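Local coordinates for protein putative glutathione S-transferase (Corynebacterium glutamicum, PDB 3M1G) that probably acts as a glutathione transferase of the ECM4-like subfamily, at residues 37-42 against 54-59; 61-66 against 88-93; 218-223 against 265-270; 225-230 against 271-276. All blocks are in the same frame, centred on the assembly; numbering follows the deposited sequence.

Contact 1. Residues 37-42 against 54-59; sequences ADVPAG and HWPVEA. With GOL (glycerol), chain F.
In the small mixed sheet near the N-terminus, strand 53-56 meets the loop that follows its parallel neighbour 34-36, and Val39 of that loop lies on Pro56 at the end of the strand. CG1 of Val39 reaches CB of Pro56 at 3.8 Å, the two side chains meeting at a slant, while CG2 touches CB of His54 at 3.9 Å. That straddle follows from the first torsion, which sets CG1 anti to the backbone N (chi1 172°). Farther along, Gly42 N donates to Glu58 OE2 at 2.8 Å in a nearly straight bond (168°), approaching from above the carboxylate plane. The same oxygen takes part in a salt bridge with Arg61, so one acceptor serves a backbone amide and a guanidinium. A water gives hydrogen bonds to Val39 O and Val57 O, joining two carbonyls that could not bond to each other. At the far end O3 of a glycerol, probably from the crystallisation liquor, accepts from His54 ND1 at 2.8 Å. The loop is therefore held by a short apolar centre, the Gly42-Glu58 bond and the water, and the bond from ND1 implies a proton on that nitrogen.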
loop_
_atom_site.group_PDB
_atom_site.type_symbol
_atom_site.label_atom_id
_atom_site.label_comp_id
_atom_site.label_asym_id
_atom_site.label_seq_id
_atom_site.Cartn_x
_atom_site.Cartn_y
_atom_site.Cartn_z
ATOM N N ALA A 37 16.668 -39.127 -14.708
ATOM C CA ALA A 37 16.101 -40.364 -15.234
ATOM C C ALA A 37 17.163 -41.350 -15.707
ATOM O O ALA A 37 16.922 -42.556 -15.635
ATOM C CB ALA A 37 15.113 -40.060 -16.387
ATOM N N ASP A 38 18.337 -40.895 -16.143
ATOM C CA ASP A 38 19.322 -41.849 -16.704
ATOM C C ASP A 38 20.349 -42.372 -15.686
ATOM O O ASP A 38 21.378 -42.933 -16.056
ATOM C CB ASP A 38 20.012 -41.292 -17.956
ATOM C CG ASP A 38 20.763 -40.005 -17.699
ATOM O OD1 ASP A 38 20.759 -39.529 -16.562
ATOM O OD2 ASP A 38 21.358 -39.448 -18.643
ATOM N N VAL A 39 20.072 -42.198 -14.401
ATOM C CA VAL A 39 20.808 -42.901 -13.378
ATOM C C VAL A 39 19.772 -43.825 -12.716
ATOM O O VAL A 39 18.667 -43.401 -12.360
ATOM C CB VAL A 39 21.477 -41.960 -12.362
ATOM C CG1 VAL A 39 22.074 -42.753 -11.219
ATOM C CG2 VAL A 39 22.503 -41.070 -13.030
ATOM N N PRO A 40 20.120 -45.098 -12.564
ATOM C CA PRO A 40 19.088 -46.042 -12.156
ATOM C C PRO A 40 18.832 -46.121 -10.655
ATOM O O PRO A 40 19.694 -45.836 -9.834
ATOM C CB PRO A 40 19.593 -47.370 -12.696
ATOM C CG PRO A 40 21.075 -47.205 -12.838
ATOM C CD PRO A 40 21.284 -45.754 -13.170
ATOM N N ALA A 41 17.653 -46.597 -10.317
ATOM C CA ALA A 41 17.156 -46.584 -8.949
ATOM C C ALA A 41 18.060 -47.418 -8.057
ATOM O O ALA A 41 18.489 -48.505 -8.444
ATOM C CB ALA A 41 15.720 -47.111 -8.927
ATOM N N GLY A 42 18.346 -46.887 -6.875
ATOM C CA GLY A 42 19.186 -47.534 -5.914
ATOM C C GLY A 42 20.650 -47.130 -6.021
ATOM O O GLY A 42 21.411 -47.427 -5.133
ATOM N N HIS A 54 25.079 -36.848 -10.310
ATOM C CA HIS A 54 23.694 -37.125 -10.702
ATOM C C HIS A 54 23.157 -38.320 -9.911
ATOM O O HIS A 54 23.813 -39.377 -9.817
ATOM C CB HIS A 54 23.587 -37.413 -12.194
ATOM C CG HIS A 54 23.678 -36.185 -13.051
ATOM N ND1 HIS A 54 23.653 -36.243 -14.426
ATOM C CD2 HIS A 54 23.883 -34.888 -12.729
ATOM C CE1 HIS A 54 23.789 -35.020 -14.906
ATOM N NE2 HIS A 54 23.936 -34.182 -13.900
ATOM N N TRP A 55 21.984 -38.110 -9.322
ATOM C CA TRP A 55 21.301 -39.063 -8.489
ATOM C C TRP A 55 20.105 -39.628 -9.295
ATOM O O TRP A 55 19.673 -39.006 -10.240
ATOM C CB TRP A 55 20.764 -38.373 -7.241
ATOM C CG TRP A 55 21.749 -37.728 -6.350
ATOM C CD1 TRP A 55 22.602 -36.691 -6.664
ATOM C CD2 TRP A 55 21.994 -38.034 -4.962
ATOM N NE1 TRP A 55 23.337 -36.340 -5.560
ATOM C CE2 TRP A 55 22.985 -37.139 -4.503
ATOM C CE3 TRP A 55 21.452 -38.952 -4.064
ATOM C CZ2 TRP A 55 23.467 -37.153 -3.172
ATOM C CZ3 TRP A 55 21.901 -38.952 -2.757
ATOM C CH2 TRP A 55 22.915 -38.053 -2.321
ATOM N N PRO A 56 19.590 -40.796 -8.906
ATOM C CA PRO A 56 18.514 -41.439 -9.629
ATOM C C PRO A 56 17.139 -41.017 -9.186
ATOM O O PRO A 56 16.893 -40.904 -7.982
ATOM C CB PRO A 56 18.730 -42.927 -9.322
ATOM C CG PRO A 56 19.304 -42.922 -7.957
ATOM C CD PRO A 56 20.197 -41.700 -7.907
ATOM N N VAL A 57 16.244 -40.777 -10.141
ATOM C CA VAL A 57 14.813 -40.619 -9.778
ATOM C C VAL A 57 14.304 -41.974 -9.266
ATOM O O VAL A 57 14.614 -43.027 -9.846
ATOM C CB VAL A 57 13.949 -40.116 -10.920
ATOM C CG1 VAL A 57 14.393 -38.708 -11.391
ATOM C CG2 VAL A 57 13.951 -41.109 -12.103
ATOM N N GLU A 58 13.658 -41.943 -8.103
ATOM C CA GLU A 58 12.967 -43.067 -7.523
ATOM C C GLU A 58 12.047 -42.579 -6.423
ATOM O O GLU A 58 12.286 -41.517 -5.841
ATOM C CB GLU A 58 13.945 -44.114 -6.954
ATOM C CG GLU A 58 14.900 -43.576 -5.925
ATOM C CD GLU A 58 15.911 -44.616 -5.453
ATOM O OE1 GLU A 58 15.592 -45.424 -4.542
ATOM O OE2 GLU A 58 17.065 -44.581 -5.969
ATOM N N ALA A 59 11.005 -43.366 -6.149
ATOM C CA ALA A 59 10.018 -43.040 -5.165
ATOM C C ALA A 59 10.557 -43.312 -3.766
ATOM O O ALA A 59 11.265 -44.296 -3.539
ATOM C CB ALA A 59 8.700 -43.886 -5.388
HETATM C C1 GOL F . 26.077 -40.275 -15.859
HETATM O O1 GOL F . 27.365 -40.657 -16.319
HETATM C C2 GOL F . 25.126 -39.819 -16.985
HETATM O O2 GOL F . 25.600 -38.604 -17.592
HETATM C C3 GOL F . 23.723 -39.670 -16.361
HETATM O O3 GOL F . 23.187 -38.343 -16.224
HETATM O O HOH W 1 16.026 -43.874 -12.052
#

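Contact 2. Residues 61-66 against 88-93; sequences RYRLVA and VISLGL
Tyr62 and Leu64 offer their backbone to Ser90 and Gly92 in the parallel pairing of a beta-alpha-beta unit, strand 62-66, helix 71-83 and strand 90-93, the opening of the thioredoxin-like fold of glutathione transferases. Four hydrogen bonds join the strands: Ser90 N to Tyr62 O (3.2 Å), Leu64 N to Ser90 O (2.7 Å), Gly92 N to Leu64 O (2.8 Å) and Ala66 N to Gly92 O, the last nearly along the C=O axis. The strands are not quite aligned, their directions differing by 29°.

On one face Leu64 and Leu91 lie side by side and point the same way, CD2 of the first 4.0 Å from CD1 of the second. Helix 71-83 packs against this face, Thr76 and Arg80 touching Leu64 and Val77 touching Ala66; Ala66 is itself about 7 Å, side chain to side chain, from Cys70, the predicted nucleophile.

The other face carries Arg63 and Ser90. Extended as far as CD and then bent (chi3 -69°), the arginine folds its guanidinium over Ser90, whose hydroxyl is hydrogen-bonded to Glu144. A water beyond the first bond accepts from Tyr62 N and donates to Val88 O. The Ser90 OG atom lies 3.0 Å above the guanidinium plane of Arg63, offset toward its rim.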
loop_
_atom_site.group_PDB
_atom_site.type_symbol
_atom_site.label_atom_id
_atom_site.label_comp_id
_atom_site.label_asym_id
_atom_site.label_seq_id
_atom_site.Cartn_x
_atom_site.Cartn_y
_atom_site.Cartn_z
ATOM N N ARG A 61 12.678 -41.879 -1.781
ATOM C CA ARG A 61 14.073 -41.649 -1.385
ATOM C C ARG A 61 14.329 -40.191 -0.932
ATOM O O ARG A 61 15.174 -39.955 -0.064
ATOM C CB ARG A 61 15.035 -41.994 -2.517
ATOM C CG ARG A 61 16.535 -41.926 -2.132
ATOM C CD ARG A 61 17.414 -42.549 -3.201
ATOM N NE ARG A 61 18.854 -42.414 -2.918
ATOM C CZ ARG A 61 19.820 -42.972 -3.641
ATOM N NH1 ARG A 61 19.537 -43.711 -4.729
ATOM N NH2 ARG A 61 21.086 -42.777 -3.316
ATOM N N TYR A 62 13.612 -39.251 -1.523
ATOM C CA TYR A 62 13.898 -37.830 -1.340
ATOM C C TYR A 62 12.746 -37.047 -0.714
ATOM O O TYR A 62 11.551 -37.396 -0.862
ATOM C CB TYR A 62 14.243 -37.184 -2.688
ATOM C CG TYR A 62 15.256 -37.929 -3.490
ATOM C CD1 TYR A 62 16.602 -37.897 -3.145
ATOM C CD2 TYR A 62 14.858 -38.729 -4.584
ATOM C CE1 TYR A 62 17.530 -38.580 -3.872
ATOM C CE2 TYR A 62 15.763 -39.420 -5.322
ATOM C CZ TYR A 62 17.106 -39.369 -4.969
ATOM O OH TYR A 62 18.035 -40.059 -5.715
ATOM N N ARG A 63 13.118 -35.955 -0.034
ATOM C CA ARG A 63 12.170 -35.044 0.598
ATOM C C ARG A 63 12.391 -33.634 0.083
ATOM O O ARG A 63 13.535 -33.169 -0.003
ATOM C CB ARG A 63 12.359 -35.069 2.128
ATOM C CG ARG A 63 11.525 -34.041 2.899
ATOM C CD ARG A 63 11.734 -34.180 4.415
ATOM N NE ARG A 63 11.125 -35.428 4.813
ATOM C CZ ARG A 63 9.924 -35.544 5.375
ATOM N NH1 ARG A 63 9.210 -34.476 5.721
ATOM N NH2 ARG A 63 9.468 -36.757 5.650
ATOM N N LEU A 64 11.290 -32.962 -0.271
ATOM C CA LEU A 64 11.332 -31.548 -0.592
ATOM C C LEU A 64 11.185 -30.757 0.711
ATOM O O LEU A 64 10.214 -30.924 1.443
ATOM C CB LEU A 64 10.226 -31.158 -1.569
ATOM C CG LEU A 64 10.122 -29.680 -1.944
ATOM C CD1 LEU A 64 11.381 -29.223 -2.713
ATOM C CD2 LEU A 64 8.815 -29.441 -2.773
ATOM N N VAL A 65 12.184 -29.933 1.006
ATOM C CA VAL A 65 12.169 -29.151 2.224
ATOM C C VAL A 65 11.889 -27.735 1.737
ATOM O O VAL A 65 12.651 -27.181 0.944
ATOM C CB VAL A 65 13.485 -29.221 3.007
ATOM C CG1 VAL A 65 13.440 -28.205 4.253
ATOM C CG2 VAL A 65 13.772 -30.676 3.479
ATOM N N ALA A 66 10.749 -27.203 2.156
ATOM C CA ALA A 66 10.247 -25.927 1.659
ATOM C C ALA A 66 9.769 -25.036 2.820
ATOM O O ALA A 66 9.807 -25.445 4.003
ATOM C CB ALA A 66 9.105 -26.187 0.649
ATOM N N VAL A 88 5.424 -39.467 -4.106
ATOM C CA VAL A 88 6.730 -40.065 -4.342
ATOM C C VAL A 88 7.928 -39.287 -3.788
ATOM O O VAL A 88 9.006 -39.869 -3.576
ATOM C CB VAL A 88 6.945 -40.414 -5.854
ATOM C CG1 VAL A 88 5.839 -41.374 -6.352
ATOM C CG2 VAL A 88 7.005 -39.222 -6.690
ATOM N N ILE A 89 7.730 -37.994 -3.547
ATOM C CA ILE A 89 8.679 -37.127 -2.862
ATOM C C ILE A 89 7.927 -36.533 -1.681
ATOM O O ILE A 89 6.835 -35.938 -1.837
ATOM C CB ILE A 89 9.155 -35.979 -3.766
ATOM C CG1 ILE A 89 9.860 -36.517 -5.013
ATOM C CG2 ILE A 89 10.040 -34.953 -3.013
ATOM C CD1 ILE A 89 10.062 -35.416 -6.147
ATOM N N SER A 90 8.478 -36.714 -0.483
ATOM C CA SER A 90 7.821 -36.240 0.737
ATOM C C SER A 90 8.061 -34.738 0.906
ATOM O O SER A 90 8.848 -34.137 0.165
ATOM C CB SER A 90 8.323 -37.017 1.969
ATOM O OG SER A 90 9.715 -36.809 2.168
ATOM N N LEU A 91 7.387 -34.139 1.884
ATOM C CA LEU A 91 7.392 -32.668 2.067
ATOM C C LEU A 91 7.695 -32.344 3.524
ATOM O O LEU A 91 7.031 -32.862 4.419
ATOM C CB LEU A 91 6.051 -32.029 1.715
ATOM C CG LEU A 91 5.986 -30.498 1.805
ATOM C CD1 LEU A 91 6.892 -29.845 0.728
ATOM C CD2 LEU A 91 4.549 -29.978 1.683
ATOM N N GLY A 92 8.731 -31.537 3.729
ATOM C CA GLY A 92 9.029 -30.953 5.029
ATOM C C GLY A 92 8.859 -29.428 4.948
ATOM O O GLY A 92 9.345 -28.801 4.022
ATOM N N LEU A 93 8.142 -28.852 5.901
ATOM C CA LEU A 93 7.953 -27.393 5.987
ATOM C C LEU A 93 8.810 -26.789 7.115
ATOM O O LEU A 93 8.797 -27.307 8.231
ATOM C CB LEU A 93 6.481 -27.084 6.185
ATOM C CG LEU A 93 5.632 -27.530 4.996
ATOM C CD1 LEU A 93 4.166 -27.489 5.369
ATOM C CD2 LEU A 93 5.894 -26.700 3.742
HETATM O O HOH W 2 11.778 -39.799 -3.614
#

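Contact 3. Residues 218-223 against 265-270; sequences RLWVAL and CGRNKI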
loop_
_atom_site.group_PDB
_atom_site.type_symbol
_atom_site.label_atom_id
_atom_site.label_comp_id
_atom_site.label_asym_id
_atom_site.label_seq_id
_atom_site.Cartn_x
_atom_site.Cartn_y
_atom_site.Cartn_z
ATOM N N ARG A 218 13.369 -0.023 -12.068
ATOM C CA ARG A 218 13.512 -1.300 -12.780
ATOM C C ARG A 218 12.309 -2.214 -12.595
ATOM O O ARG A 218 11.819 -2.818 -13.550
ATOM C CB ARG A 218 14.806 -2.019 -12.370
ATOM C CG ARG A 218 16.061 -1.421 -13.042
ATOM C CD ARG A 218 17.345 -2.037 -12.482
ATOM N NE ARG A 218 17.456 -3.489 -12.752
ATOM C CZ ARG A 218 18.464 -4.249 -12.322
ATOM N NH1 ARG A 218 19.421 -3.731 -11.565
ATOM N NH2 ARG A 218 18.508 -5.527 -12.612
ATOM N N LEU A 219 11.816 -2.315 -11.370
ATOM C CA LEU A 219 10.681 -3.191 -11.093
ATOM C C LEU A 219 9.469 -2.775 -11.934
ATOM O O LEU A 219 8.785 -3.616 -12.536
ATOM C CB LEU A 219 10.335 -3.160 -9.595
ATOM C CG LEU A 219 9.054 -3.831 -9.146
ATOM C CD1 LEU A 219 9.112 -5.345 -9.363
ATOM C CD2 LEU A 219 8.758 -3.506 -7.645
ATOM N N TRP A 220 9.206 -1.480 -11.991
ATOM C CA TRP A 220 7.997 -1.012 -12.662
ATOM C C TRP A 220 8.066 -1.003 -14.187
ATOM O O TRP A 220 7.033 -1.169 -14.843
ATOM C CB TRP A 220 7.515 0.347 -12.045
ATOM C CG TRP A 220 6.852 0.025 -10.729
ATOM C CD1 TRP A 220 7.388 0.161 -9.474
ATOM C CD2 TRP A 220 5.580 -0.572 -10.551
ATOM N NE1 TRP A 220 6.527 -0.332 -8.537
ATOM C CE2 TRP A 220 5.409 -0.794 -9.165
ATOM C CE3 TRP A 220 4.552 -0.940 -11.426
ATOM C CZ2 TRP A 220 4.254 -1.328 -8.640
ATOM C CZ3 TRP A 220 3.400 -1.499 -10.898
ATOM C CH2 TRP A 220 3.266 -1.690 -9.524
ATOM N N VAL A 221 9.259 -0.811 -14.749
ATOM C CA VAL A 221 9.471 -1.017 -16.191
ATOM C C VAL A 221 9.084 -2.479 -16.519
ATOM O O VAL A 221 8.365 -2.729 -17.496
ATOM C CB VAL A 221 10.950 -0.761 -16.616
ATOM C CG1 VAL A 221 11.245 -1.382 -17.969
ATOM C CG2 VAL A 221 11.297 0.785 -16.652
ATOM N N ALA A 222 9.505 -3.425 -15.685
ATOM C CA ALA A 222 9.196 -4.826 -15.954
ATOM C C ALA A 222 7.719 -5.161 -15.708
ATOM O O ALA A 222 7.113 -5.888 -16.497
ATOM C CB ALA A 222 10.108 -5.770 -15.145
ATOM N N LEU A 223 7.127 -4.663 -14.622
ATOM C CA LEU A 223 5.686 -4.907 -14.400
ATOM C C LEU A 223 4.824 -4.294 -15.510
ATOM O O LEU A 223 3.794 -4.870 -15.928
ATOM C CB LEU A 223 5.242 -4.428 -13.017
ATOM C CG LEU A 223 5.794 -5.206 -11.800
ATOM C CD1 LEU A 223 5.398 -4.521 -10.452
ATOM C CD2 LEU A 223 5.365 -6.684 -11.788
ATOM N N CYS A 265 7.440 -1.182 -2.568
ATOM C CA CYS A 265 7.368 -1.355 -4.020
ATOM C C CYS A 265 6.102 -0.711 -4.636
ATOM O O CYS A 265 5.941 -0.691 -5.852
ATOM C CB CYS A 265 7.336 -2.836 -4.371
ATOM S SG CYS A 265 8.846 -3.697 -4.028
ATOM N N GLY A 266 5.216 -0.208 -3.786
ATOM C CA GLY A 266 3.891 0.268 -4.211
ATOM C C GLY A 266 3.705 1.508 -5.059
ATOM O O GLY A 266 3.115 2.480 -4.586
ATOM N N ARG A 267 4.074 1.458 -6.353
ATOM C CA ARG A 267 3.591 2.481 -7.291
ATOM C C ARG A 267 2.075 2.374 -7.388
ATOM O O ARG A 267 1.385 3.374 -7.462
ATOM C CB ARG A 267 4.132 2.330 -8.706
ATOM C CG ARG A 267 3.744 3.524 -9.599
ATOM C CD ARG A 267 4.146 3.319 -11.052
ATOM N NE ARG A 267 3.248 2.342 -11.682
ATOM C CZ ARG A 267 3.418 1.839 -12.905
ATOM N NH1 ARG A 267 4.480 2.162 -13.627
ATOM N NH2 ARG A 267 2.540 0.965 -13.389
ATOM N N ASN A 268 1.607 1.135 -7.416
ATOM C CA ASN A 268 0.223 0.764 -7.581
ATOM C C ASN A 268 0.078 -0.574 -6.908
ATOM O O ASN A 268 1.077 -1.277 -6.727
ATOM C CB ASN A 268 -0.107 0.510 -9.052
ATOM C CG ASN A 268 -0.211 1.758 -9.854
ATOM O OD1 ASN A 268 0.625 2.010 -10.733
ATOM N ND2 ASN A 268 -1.294 2.518 -9.635
ATOM N N LYS A 269 -1.156 -0.940 -6.550
ATOM C CA LYS A 269 -1.430 -2.300 -6.106
ATOM C C LYS A 269 -1.615 -3.143 -7.390
ATOM O O LYS A 269 -1.989 -2.616 -8.443
ATOM C CB LYS A 269 -2.697 -2.391 -5.235
ATOM C CG LYS A 269 -2.512 -1.927 -3.775
ATOM C CD LYS A 269 -3.826 -1.806 -2.999
ATOM C CE LYS A 269 -4.437 -3.199 -2.715
ATOM N NZ LYS A 269 -5.601 -3.164 -1.790
ATOM N N ILE A 270 -1.387 -4.451 -7.291
ATOM C CA ILE A 270 -1.692 -5.328 -8.415
ATOM C C ILE A 270 -3.168 -5.244 -8.771
ATOM O O ILE A 270 -3.516 -5.333 -9.946
ATOM C CB ILE A 270 -1.261 -6.792 -8.170
ATOM C CG1 ILE A 270 0.255 -6.894 -7.941
ATOM C CG2 ILE A 270 -1.662 -7.690 -9.368
ATOM C CD1 ILE A 270 1.172 -6.278 -9.034
#
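Both faces of the Trp220 indole are occupied. Over one lies Arg267, its CB 3.6 Å from the centroid of the five-membered ring in a CH-pi contact; against the opposite face rest Leu219 and Leu223 of the same helix. Farther along, the guanidinium reaches the rim of the six-membered ring, where CE3 of Trp220 lies under the guanidinium centre, 3.3 Å from CZ of Arg267, the planes 30° apart. The bend at chi3 (74°) carries the end of the arginine along the CE3 edge of the indole, where NE donates to Asn268 OD1 at 2.8 Å and a salt bridge to Asp224 fixes it further. At the ring edge, NE1 of Trp220 donates to Cys265 O at 2.8 Å, with the acceptor in the ring plane. That carbonyl also accepts from Arg267 N across the inverse gamma turn centred on Gly266. Beside it, CD2 of Leu219 meets SG of Cys265 at 3.6 Å. The Cys265 side chain is about 4 Å from that of Tyr259, predicted to lower the pKa of the active-site cysteine. The contact fastens helix 209-229 to the loop between helices 255-259 and 274-284, with helix 199-204 touching Leu219 and Cys265 and the second subunit reaching the loop.

Contact 4. Residues 225-230 against 271-276; sequences WLEDRL and TEMPNL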
loop_
_atom_site.group_PDB
_atom_site.type_symbol
_atom_site.label_atom_id
_atom_site.label_comp_id
_atom_site.label_asym_id
_atom_site.label_seq_id
_atom_site.Cartn_x
_atom_site.Cartn_y
_atom_site.Cartn_z
ATOM N N TRP A 225 5.840 -3.918 -18.651
ATOM C CA TRP A 225 6.066 -4.858 -19.750
ATOM C C TRP A 225 5.157 -6.096 -19.579
ATOM O O TRP A 225 4.529 -6.529 -20.540
ATOM C CB TRP A 225 7.541 -5.291 -19.810
ATOM C CG TRP A 225 7.781 -6.610 -20.473
ATOM C CD1 TRP A 225 7.538 -6.924 -21.785
ATOM C CD2 TRP A 225 8.352 -7.779 -19.882
ATOM N NE1 TRP A 225 7.877 -8.225 -22.014
ATOM C CE2 TRP A 225 8.380 -8.773 -20.870
ATOM C CE3 TRP A 225 8.822 -8.092 -18.602
ATOM C CZ2 TRP A 225 8.873 -10.061 -20.630
ATOM C CZ3 TRP A 225 9.324 -9.388 -18.364
ATOM C CH2 TRP A 225 9.322 -10.345 -19.358
ATOM N N LEU A 226 5.081 -6.653 -18.376
ATOM C CA LEU A 226 4.238 -7.843 -18.171
ATOM C C LEU A 226 2.740 -7.543 -18.392
ATOM O O LEU A 226 1.993 -8.335 -18.994
ATOM C CB LEU A 226 4.466 -8.446 -16.782
ATOM C CG LEU A 226 5.823 -9.101 -16.583
ATOM C CD1 LEU A 226 6.041 -9.456 -15.121
ATOM C CD2 LEU A 226 5.985 -10.352 -17.475
ATOM N N GLU A 227 2.304 -6.395 -17.897
ATOM C CA GLU A 227 0.916 -5.962 -18.038
ATOM C C GLU A 227 0.565 -5.902 -19.539
ATOM O O GLU A 227 -0.508 -6.351 -19.979
ATOM C CB GLU A 227 0.729 -4.606 -17.353
ATOM C CG GLU A 227 -0.593 -3.918 -17.628
ATOM C CD GLU A 227 -1.743 -4.591 -16.924
ATOM O OE1 GLU A 227 -1.472 -5.386 -15.985
ATOM O OE2 GLU A 227 -2.907 -4.318 -17.311
ATOM N N ASP A 228 1.488 -5.381 -20.330
ATOM C CA ASP A 228 1.287 -5.332 -21.777
ATOM C C ASP A 228 1.404 -6.707 -22.448
ATOM O O ASP A 228 0.642 -7.019 -23.356
ATOM C CB ASP A 228 2.288 -4.377 -22.413
ATOM C CG ASP A 228 2.092 -4.236 -23.936
ATOM O OD1 ASP A 228 1.053 -3.721 -24.386
ATOM O OD2 ASP A 228 2.966 -4.677 -24.678
ATOM N N ARG A 229 2.351 -7.541 -22.023
ATOM C CA ARG A 229 2.463 -8.873 -22.594
ATOM C C ARG A 229 1.169 -9.693 -22.383
ATOM O O ARG A 229 0.728 -10.448 -23.260
ATOM C CB ARG A 229 3.656 -9.616 -21.970
ATOM C CG ARG A 229 3.983 -10.918 -22.651
ATOM C CD ARG A 229 5.183 -11.604 -22.066
ATOM N NE ARG A 229 5.314 -12.940 -22.634
ATOM C CZ ARG A 229 5.960 -13.237 -23.758
ATOM N NH1 ARG A 229 6.599 -12.305 -24.450
ATOM N NH2 ARG A 229 5.975 -14.496 -24.174
ATOM N N LEU A 230 0.593 -9.564 -21.202
ATOM C CA LEU A 230 -0.596 -10.322 -20.805
ATOM C C LEU A 230 -1.900 -9.657 -21.264
ATOM O O LEU A 230 -2.976 -10.173 -20.992
ATOM C CB LEU A 230 -0.596 -10.527 -19.281
ATOM C CG LEU A 230 0.469 -11.484 -18.737
ATOM C CD1 LEU A 230 0.615 -11.371 -17.214
ATOM C CD2 LEU A 230 0.131 -12.917 -19.150
ATOM N N THR A 271 -4.045 -5.051 -7.775
ATOM C CA THR A 271 -5.493 -4.859 -8.028
ATOM C C THR A 271 -5.780 -3.714 -8.991
ATOM O O THR A 271 -6.819 -3.711 -9.630
ATOM C CB THR A 271 -6.271 -4.618 -6.718
ATOM O OG1 THR A 271 -5.757 -3.431 -6.109
ATOM C CG2 THR A 271 -6.074 -5.859 -5.736
ATOM N N GLU A 272 -4.845 -2.772 -9.151
ATOM C CA GLU A 272 -5.032 -1.656 -10.086
ATOM C C GLU A 272 -4.402 -1.867 -11.474
ATOM O O GLU A 272 -4.439 -0.968 -12.286
ATOM C CB GLU A 272 -4.432 -0.362 -9.492
ATOM C CG GLU A 272 -4.980 0.026 -8.116
ATOM C CD GLU A 272 -4.282 1.259 -7.550
ATOM O OE1 GLU A 272 -3.068 1.193 -7.188
ATOM O OE2 GLU A 272 -4.952 2.313 -7.507
HETATM N N MSE A 273 -3.807 -3.037 -11.723
HETATM C CA MSE A 273 -3.173 -3.376 -12.996
HETATM C C MSE A 273 -4.074 -4.441 -13.631
HETATM O O MSE A 273 -4.027 -5.608 -13.239
HETATM C CB MSE A 273 -1.787 -3.959 -12.759
HETATM C CG MSE A 273 -0.800 -3.036 -12.013
HETATM SE SE MSE A 273 -0.208 -1.572 -13.103
HETATM C CE MSE A 273 1.158 -2.559 -14.126
ATOM N N PRO A 274 -4.919 -4.047 -14.573
ATOM C CA PRO A 274 -6.026 -4.946 -14.894
ATOM C C PRO A 274 -5.620 -6.314 -15.440
ATOM O O PRO A 274 -6.203 -7.317 -15.020
ATOM C CB PRO A 274 -6.847 -4.183 -15.954
ATOM C CG PRO A 274 -6.413 -2.780 -15.879
ATOM C CD PRO A 274 -5.042 -2.724 -15.204
ATOM N N ASN A 275 -4.670 -6.359 -16.378
ATOM C CA ASN A 275 -4.239 -7.656 -16.890
ATOM C C ASN A 275 -3.532 -8.516 -15.849
ATOM O O ASN A 275 -3.867 -9.703 -15.709
ATOM C CB ASN A 275 -3.399 -7.507 -18.139
ATOM C CG ASN A 275 -4.206 -6.983 -19.285
ATOM O OD1 ASN A 275 -5.166 -7.608 -19.695
ATOM N ND2 ASN A 275 -3.871 -5.811 -19.755
ATOM N N LEU A 276 -2.604 -7.931 -15.094
ATOM C CA LEU A 276 -1.912 -8.698 -14.047
ATOM C C LEU A 276 -2.890 -9.205 -13.015
ATOM O O LEU A 276 -2.720 -10.321 -12.502
ATOM C CB LEU A 276 -0.820 -7.873 -13.355
ATOM C CG LEU A 276 0.429 -7.623 -14.231
ATOM C CD1 LEU A 276 1.325 -6.534 -13.573
ATOM C CD2 LEU A 276 1.193 -8.891 -14.418
#
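Glu227 lays its carboxylate against the first turn of helix 274-284, overlapping Asn275 and Leu276. Its two oxygens divide the work: OE2 accepts from Asn275 N at 2.9 Å and OE1 from Leu276 N at 2.9 Å. Both amides come from the syn side and moderately out of the carboxylate plane, each with an N-H...O angle of 159°. The Asn275 side chain crosses the glutamate at about a right angle and adds a weak bond from ND2 to OE2 at 3.0 Å, and CD of Pro274 comes to 3.4 Å from the same OE2 of Glu227. The reach depends on a bend in the acid, whose CG stands anti to the backbone N (chi1 170°) before chi2 (72°) turns the carboxylate toward the other helix.

Around this polar centre the packing is largely apolar. Selenomethionine Met273, at the N-cap position, folds so that its CE lies 3.8 Å from Glu227 CB. On the other flank CD2 of Leu276 meets CD1 of Leu230 at 3.8 Å, and also touches CB of Leu226, the Leu230 and Leu276 side chains crossing nearly at right angles. The C-terminal end of helix 209-229 is thereby joined to the start of helix 274-284 within the all-helical domain. Leu230 packs on Tyr279 one turn farther on, and the carbonyl of Leu230 accepts from Arg330.

An acid borrowed from another helix thus takes up N-H groups that the first turn of a helix leaves without intrahelical acceptors, and the positive end of the helix dipole would be expected to favour the ionised carboxylate.

Overall arrangement
The four contacts form two pairs on opposite sides of the chain's centre. Contacts 1 and 2 follow each other along the chain and touch where Tyr62 OH meets Pro56 O at 2.7 Å, a probable hydrogen bond. Contacts 3 and 4 share helix 209-229, their segments alternate in sequence, and their centres lie 10 Å apart; contacts 2 and 3 are about 34 Å apart between centres. Contact 3 is buried, whereas the others are partly buried and contact 1 has the most exposed residues, four of its ten touching ones. Chemistry follows place: backbone pairing in the sheet, an amide on a carboxylate and a water between carbonyls in the peripheral loop, indole against guanidinium between helix and loop, and a carboxylate at a helix start.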